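Local coordinates for bartonella effector protein (Bep) substrate of VirB T4SS (Bartonella sp. 1-1C, PDB 4PY3) that may transfer AMP from ATP to target proteins, although the Fic motif of this N-terminal domain of a type IV-secreted effector departs from the canonical catalytic sequence, at residues 33-44 against 67-75. Residues are numbered along the deposited sequence; the frame is centred on the assembly and turned at random.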
ATOM      1  N   LEU A  33     -11.605  13.463   8.714  1.00 53.24           N
ATOM      2  CA  LEU A  33     -10.730  12.339   9.043  1.00 51.23           C
ATOM      3  C   LEU A  33      -9.601  12.214   8.025  1.00 51.82           C
ATOM      4  O   LEU A  33      -8.450  12.064   8.395  1.00 50.85           O
ATOM      5  CB  LEU A  33     -11.515  11.024   9.108  1.00 49.33           C
ATOM      6  CG  LEU A  33     -10.700   9.759   9.422  1.00 47.47           C
ATOM      7  CD1 LEU A  33      -9.924   9.898  10.719  1.00 47.03           C
ATOM      8  CD2 LEU A  33     -11.611   8.544   9.494  1.00 46.64           C
ATOM      9  N   ALA A  34      -9.949  12.280   6.742  1.00 54.13           N
ATOM     10  CA  ALA A  34      -8.956  12.244   5.659  1.00 55.78           C
ATOM     11  C   ALA A  34      -7.858  13.286   5.863  1.00 57.80           C
ATOM     12  O   ALA A  34      -6.685  12.956   5.773  1.00 57.25           O
ATOM     13  CB  ALA A  34      -9.626  12.446   4.308  1.00 57.97           C
ATOM     14  N   HIS A  35      -8.249  14.522   6.169  1.00 60.43           N
ATOM     15  CA  HIS A  35      -7.308  15.633   6.382  1.00 63.24           C
ATOM     16  C   HIS A  35      -6.359  15.350   7.553  1.00 61.00           C
ATOM     17  O   HIS A  35      -5.148  15.489   7.432  1.00 59.85           O
ATOM     18  CB  HIS A  35      -8.109  16.924   6.750  1.00 66.88           C
ATOM     19  CG  HIS A  35      -7.443  18.228   6.412  1.00 71.53           C
ATOM     20  ND1 HIS A  35      -6.310  18.693   7.053  1.00 72.55           N
ATOM     21  CD2 HIS A  35      -7.823  19.215   5.566  1.00 75.86           C
ATOM     22  CE1 HIS A  35      -5.991  19.884   6.572  1.00 76.70           C
ATOM     23  NE2 HIS A  35      -6.896  20.225   5.671  1.00 78.96           N
ATOM     24  N   VAL A  36      -6.935  15.010   8.705  1.00 59.86           N
ATOM     25  CA  VAL A  36      -6.164  14.753   9.925  1.00 59.28           C
ATOM     26  C   VAL A  36      -5.215  13.586   9.683  1.00 57.94           C
ATOM     27  O   VAL A  36      -4.084  13.563  10.152  1.00 57.54           O
ATOM     28  CB  VAL A  36      -7.098  14.436  11.109  1.00 58.19           C
ATOM     29  CG1 VAL A  36      -6.326  13.892  12.302  1.00 56.87           C
ATOM     30  CG2 VAL A  36      -7.871  15.685  11.518  1.00 61.15           C
ATOM     31  N   CYS A  37      -5.704  12.627   8.917  1.00 57.97           N
ATOM     32  CA  CYS A  37      -4.955  11.450   8.546  1.00 57.39           C
ATOM     33  C   CYS A  37      -3.721  11.812   7.715  1.00 59.36           C
ATOM     34  O   CYS A  37      -2.619  11.362   8.034  1.00 59.50           O
ATOM     35  CB  CYS A  37      -5.883  10.526   7.764  1.00 57.60           C
ATOM     36  SG  CYS A  37      -5.484   8.790   7.889  1.00 56.85           S
ATOM     37  N   GLU A  38      -3.909  12.625   6.669  1.00 62.19           N
ATOM     38  CA  GLU A  38      -2.786  13.113   5.839  1.00 64.79           C
ATOM     39  C   GLU A  38      -1.776  13.859   6.709  1.00 63.65           C
ATOM     40  O   GLU A  38      -0.564  13.718   6.519  1.00 63.99           O
ATOM     41  CB  GLU A  38      -3.231  13.990   4.602  1.00 70.77           C
ATOM     42  CG  GLU A  38      -3.265  13.164   3.326  1.00 74.45           C
ATOM     43  CD  GLU A  38      -3.874  13.886   2.137  1.00 81.60           C
ATOM     44  OE1 GLU A  38      -4.303  15.053   2.289  1.00 87.58           O
ATOM     45  OE2 GLU A  38      -3.919  13.277   1.041  1.00 85.09           O
ATOM     46  N   HIS A  39      -2.272  14.622   7.683  1.00 62.16           N
ATOM     47  CA  HIS A  39      -1.402  15.379   8.580  1.00 61.82           C
ATOM     48  C   HIS A  39      -0.429  14.487   9.354  1.00 58.79           C
ATOM     49  O   HIS A  39       0.782  14.692   9.296  1.00 59.54           O
ATOM     50  CB  HIS A  39      -2.223  16.210   9.566  1.00 62.90           C
ATOM     51  CG  HIS A  39      -1.387  17.009  10.511  1.00 64.59           C
ATOM     52  ND1 HIS A  39      -1.162  16.644  11.822  1.00 63.50           N
ATOM     53  CD2 HIS A  39      -0.695  18.153  10.312  1.00 67.71           C
ATOM     54  CE1 HIS A  39      -0.377  17.541  12.394  1.00 65.82           C
ATOM     55  NE2 HIS A  39      -0.077  18.464  11.497  1.00 68.41           N
ATOM     56  N   TYR A  40      -0.957  13.489  10.057  1.00 55.32           N
ATOM     57  CA  TYR A  40      -0.122  12.593  10.865  1.00 53.04           C
ATOM     58  C   TYR A  40       0.804  11.722  10.018  1.00 51.38           C
ATOM     59  O   TYR A  40       1.936  11.468  10.404  1.00 50.85           O
ATOM     60  CB  TYR A  40      -0.980  11.736  11.808  1.00 51.30           C
ATOM     61  CG  TYR A  40      -1.512  12.561  12.951  1.00 52.22           C
ATOM     62  CD1 TYR A  40      -0.649  13.069  13.916  1.00 53.44           C
ATOM     63  CD2 TYR A  40      -2.862  12.860  13.058  1.00 52.53           C
ATOM     64  CE1 TYR A  40      -1.111  13.841  14.964  1.00 55.28           C
ATOM     65  CE2 TYR A  40      -3.334  13.628  14.107  1.00 54.12           C
ATOM     66  CZ  TYR A  40      -2.452  14.113  15.056  1.00 55.58           C
ATOM     67  OH  TYR A  40      -2.910  14.880  16.096  1.00 58.32           O
ATOM     68  N   ALA A  41       0.309  11.264   8.876  1.00 50.89           N
ATOM     69  CA  ALA A  41       1.109  10.472   7.955  1.00 50.84           C
ATOM     70  C   ALA A  41       2.369  11.235   7.544  1.00 52.42           C
ATOM     71  O   ALA A  41       3.462  10.681   7.569  1.00 51.23           O
ATOM     72  CB  ALA A  41       0.293  10.093   6.733  1.00 51.33           C
ATOM     73  N   LYS A  42       2.203  12.511   7.211  1.00 54.87           N
ATOM     74  CA  LYS A  42       3.328  13.369   6.853  1.00 57.35           C
ATOM     75  C   LYS A  42       4.328  13.504   7.998  1.00 56.32           C
ATOM     76  O   LYS A  42       5.541  13.457   7.777  1.00 57.49           O
ATOM     77  CB  LYS A  42       2.843  14.756   6.365  1.00 60.92           C
ATOM     78  CG  LYS A  42       2.422  14.742   4.907  1.00 63.27           C
ATOM     79  CD  LYS A  42       2.144  16.129   4.373  1.00 67.65           C
ATOM     80  CE  LYS A  42       0.799  16.657   4.839  1.00 68.56           C
ATOM     81  NZ  LYS A  42       0.523  17.994   4.249  1.00 73.28           N
ATOM     82  N   LYS A  43       3.831  13.675   9.218  1.00 55.03           N
ATOM     83  CA  LYS A  43       4.709  13.781  10.384  1.00 54.05           C
ATOM     84  C   LYS A  43       5.496  12.504  10.604  1.00 51.27           C
ATOM     85  O   LYS A  43       6.667  12.553  10.954  1.00 51.57           O
ATOM     86  CB  LYS A  43       3.906  14.108  11.647  1.00 54.25           C
ATOM     87  CG  LYS A  43       3.221  15.450  11.668  1.00 56.82           C
ATOM     88  CD  LYS A  43       4.189  16.606  11.582  1.00 59.56           C
ATOM     89  CE  LYS A  43       3.398  17.879  11.874  1.00 62.44           C
ATOM     90  NZ  LYS A  43       4.201  19.009  12.376  1.00 65.98           N
ATOM     91  N   ALA A  44       4.846  11.369  10.398  1.00 49.11           N
ATOM     92  CA  ALA A  44       5.464  10.073  10.641  1.00 47.67           C
ATOM     93  C   ALA A  44       6.541   9.788   9.603  1.00 48.21           C
ATOM     94  O   ALA A  44       7.585   9.225   9.924  1.00 48.16           O
ATOM     95  CB  ALA A  44       4.414   8.972  10.634  1.00 46.35           C
ATOM     96  N   GLN A  67       1.899   0.895  10.051  1.00 33.96           N
ATOM     97  CA  GLN A  67       1.826   1.158  11.481  1.00 34.54           C
ATOM     98  C   GLN A  67       2.239   2.601  11.771  1.00 35.06           C
ATOM     99  O   GLN A  67       1.522   3.338  12.446  1.00 34.97           O
ATOM    100  CB  GLN A  67       2.702   0.187  12.271  1.00 35.43           C
ATOM    101  CG  GLN A  67       2.284   0.045  13.729  1.00 36.20           C
ATOM    102  CD  GLN A  67       2.983  -1.092  14.459  1.00 37.20           C
ATOM    103  OE1 GLN A  67       3.546  -2.000  13.850  1.00 37.46           O
ATOM    104  NE2 GLN A  67       2.934  -1.050  15.785  1.00 38.12           N
ATOM    105  N   ARG A  68       3.384   3.014  11.241  1.00 35.45           N
ATOM    106  CA  ARG A  68       3.874   4.361  11.489  1.00 36.18           C
ATOM    107  C   ARG A  68       2.977   5.428  10.885  1.00 36.00           C
ATOM    108  O   ARG A  68       2.775   6.479  11.480  1.00 36.67           O
ATOM    109  CB  ARG A  68       5.297   4.525  10.969  1.00 37.22           C
ATOM    110  CG  ARG A  68       6.348   3.841  11.835  1.00 38.03           C
ATOM    111  CD  ARG A  68       6.437   4.529  13.185  1.00 38.83           C
ATOM    112  NE  ARG A  68       7.506   3.999  14.015  1.00 39.75           N
ATOM    113  CZ  ARG A  68       7.523   4.034  15.345  1.00 40.57           C
ATOM    114  NH1 ARG A  68       6.510   4.561  16.037  1.00 40.28           N
ATOM    115  NH2 ARG A  68       8.558   3.522  16.000  1.00 41.64           N
ATOM    116  N   LEU A  69       2.447   5.163   9.703  1.00 35.47           N
ATOM    117  CA  LEU A  69       1.633   6.149   9.010  1.00 35.73           C
ATOM    118  C   LEU A  69       0.300   6.374   9.692  1.00 35.86           C
ATOM    119  O   LEU A  69      -0.213   7.485   9.654  1.00 36.56           O
ATOM    120  CB  LEU A  69       1.381   5.735   7.561  1.00 35.42           C
ATOM    121  CG  LEU A  69       2.567   5.764   6.582  1.00 36.09           C
ATOM    122  CD1 LEU A  69       2.063   5.418   5.191  1.00 35.86           C
ATOM    123  CD2 LEU A  69       3.256   7.113   6.568  1.00 37.30           C
ATOM    124  N   PHE A  70      -0.247   5.333  10.323  1.00 35.33           N
ATOM    125  CA  PHE A  70      -1.618   5.371  10.816  1.00 35.19           C
ATOM    126  C   PHE A  70      -1.838   5.099  12.312  1.00 35.27           C
ATOM    127  O   PHE A  70      -2.968   5.138  12.760  1.00 35.21           O
ATOM    128  CB  PHE A  70      -2.466   4.408   9.993  1.00 34.55           C
ATOM    129  CG  PHE A  70      -2.527   4.775   8.544  1.00 34.71           C
ATOM    130  CD1 PHE A  70      -3.212   5.908   8.141  1.00 35.53           C
ATOM    131  CD2 PHE A  70      -1.907   3.995   7.588  1.00 34.48           C
ATOM    132  CE1 PHE A  70      -3.255   6.267   6.799  1.00 36.01           C
ATOM    133  CE2 PHE A  70      -1.946   4.343   6.253  1.00 34.94           C
ATOM    134  CZ  PHE A  70      -2.618   5.483   5.851  1.00 35.68           C
ATOM    135  N   GLU A  71      -0.779   4.895  13.087  1.00 35.52           N
ATOM    136  CA  GLU A  71      -0.926   4.560  14.512  1.00 35.56           C
ATOM    137  C   GLU A  71      -1.550   5.659  15.367  1.00 36.08           C
ATOM    138  O   GLU A  71      -2.047   5.377  16.465  1.00 36.22           O
ATOM    139  CB  GLU A  71       0.400   4.108  15.133  1.00 36.41           C
ATOM    140  CG  GLU A  71       1.512   5.151  15.160  1.00 37.46           C
ATOM    141  CD  GLU A  71       2.899   4.570  15.408  1.00 38.23           C
ATOM    142  OE1 GLU A  71       3.061   3.315  15.460  1.00 38.30           O
ATOM    143  OE2 GLU A  71       3.843   5.386  15.554  1.00 39.29           O
ATOM    144  N   SER A  72      -1.515   6.908  14.895  1.00 36.07           N
ATOM    145  CA  SER A  72      -2.149   8.012  15.622  1.00 36.59           C
ATOM    146  C   SER A  72      -3.649   8.108  15.334  1.00 36.09           C
ATOM    147  O   SER A  72      -4.373   8.791  16.063  1.00 37.02           O
ATOM    148  CB  SER A  72      -1.484   9.343  15.291  1.00 37.55           C
ATOM    149  OG  SER A  72      -0.199   9.428  15.868  1.00 38.24           O
ATOM    150  N   THR A  73      -4.093   7.403  14.293  1.00 34.71           N
ATOM    151  CA  THR A  73      -5.448   7.488  13.785  1.00 34.33           C
ATOM    152  C   THR A  73      -6.232   6.178  13.901  1.00 33.30           C
ATOM    153  O   THR A  73      -7.380   6.189  14.319  1.00 33.43           O
ATOM    154  CB  THR A  73      -5.425   7.918  12.317  1.00 34.37           C
ATOM    155  OG1 THR A  73      -4.851   9.223  12.230  1.00 35.59           O
ATOM    156  CG2 THR A  73      -6.824   7.954  11.728  1.00 34.48           C
ATOM    157  N   PHE A  74      -5.626   5.056  13.530  1.00 32.21           N
ATOM    158  CA  PHE A  74      -6.333   3.783  13.555  1.00 31.51           C
ATOM    159  C   PHE A  74      -5.719   2.817  14.546  1.00 31.49           C
ATOM    160  O   PHE A  74      -4.518   2.558  14.501  1.00 31.52           O
ATOM    161  CB  PHE A  74      -6.354   3.138  12.169  1.00 30.79           C
ATOM    162  CG  PHE A  74      -7.098   3.935  11.142  1.00 30.90           C
ATOM    163  CD1 PHE A  74      -8.413   4.301  11.356  1.00 31.23           C
ATOM    164  CD2 PHE A  74      -6.481   4.318   9.951  1.00 30.81           C
ATOM    165  CE1 PHE A  74      -9.104   5.035  10.413  1.00 31.67           C
ATOM    166  CE2 PHE A  74      -7.169   5.043   8.994  1.00 31.18           C
ATOM    167  CZ  PHE A  74      -8.478   5.406   9.226  1.00 31.76           C
ATOM    168  N   GLU A  75      -6.569   2.243  15.390  1.00 31.62           N
ATOM    169  CA  GLU A  75      -6.166   1.273  16.390  1.00 31.96           C
ATOM    170  C   GLU A  75      -5.510   0.046  15.747  1.00 31.63           C
ATOM    171  O   GLU A  75      -4.586  -0.516  16.308  1.00 32.05           O
ATOM    172  CB  GLU A  75      -7.372   0.823  17.238  1.00 32.52           C
ATOM    173  CG  GLU A  75      -7.991   1.918  18.104  1.00 33.24           C
ATOM    174  CD  GLU A  75      -9.160   1.426  18.962  1.00 34.07           C
ATOM    175  OE1 GLU A  75      -9.105   0.286  19.482  1.00 34.54           O
ATOM    176  OE2 GLU A  75     -10.148   2.164  19.098  1.00 34.42           O
TER
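C37 points its sulfur at the rim of the F70 ring, SG lying 3.5 Å from CE1 and close to the ring plane; the same SG meets the F74 ring obliquely, 4.3 Å from CE2. With SG swung anti to the backbone N (chi1 -152°), one thiol touches both phenylalanines. T73 adds its methyl, CG2 resting 3.8 Å from L33 CD1 and over the centre of the F74 ring. One turn on, the small A41 lets the backbones close in: its CA lies 3.7 Å from L69 O, and L69 CD2 lies 3.7 Å from A41 O. A44 sets CB against the carbonyl oxygen of R68. L69 and F70 also touch helix 159-173, linking helix 30-48 to the Fic core through the end of helix 59-70. Between the two segments packing is looser at Y40, where S72 CB sits over one ring face, 4.2 Å from the centroid; H39 ND1 lies over the opposite face, and the H25 ring meets Y40 nearly parallel. Farther out, R68 NH1 bonds E71 OE2 at 2.8 Å, a salt bridge within 67-75. Cohesion between the segments is therefore apolar, sulfur-aromatic and CH-pi, while the buried T73 hydroxyl is satisfied by H25, outside both.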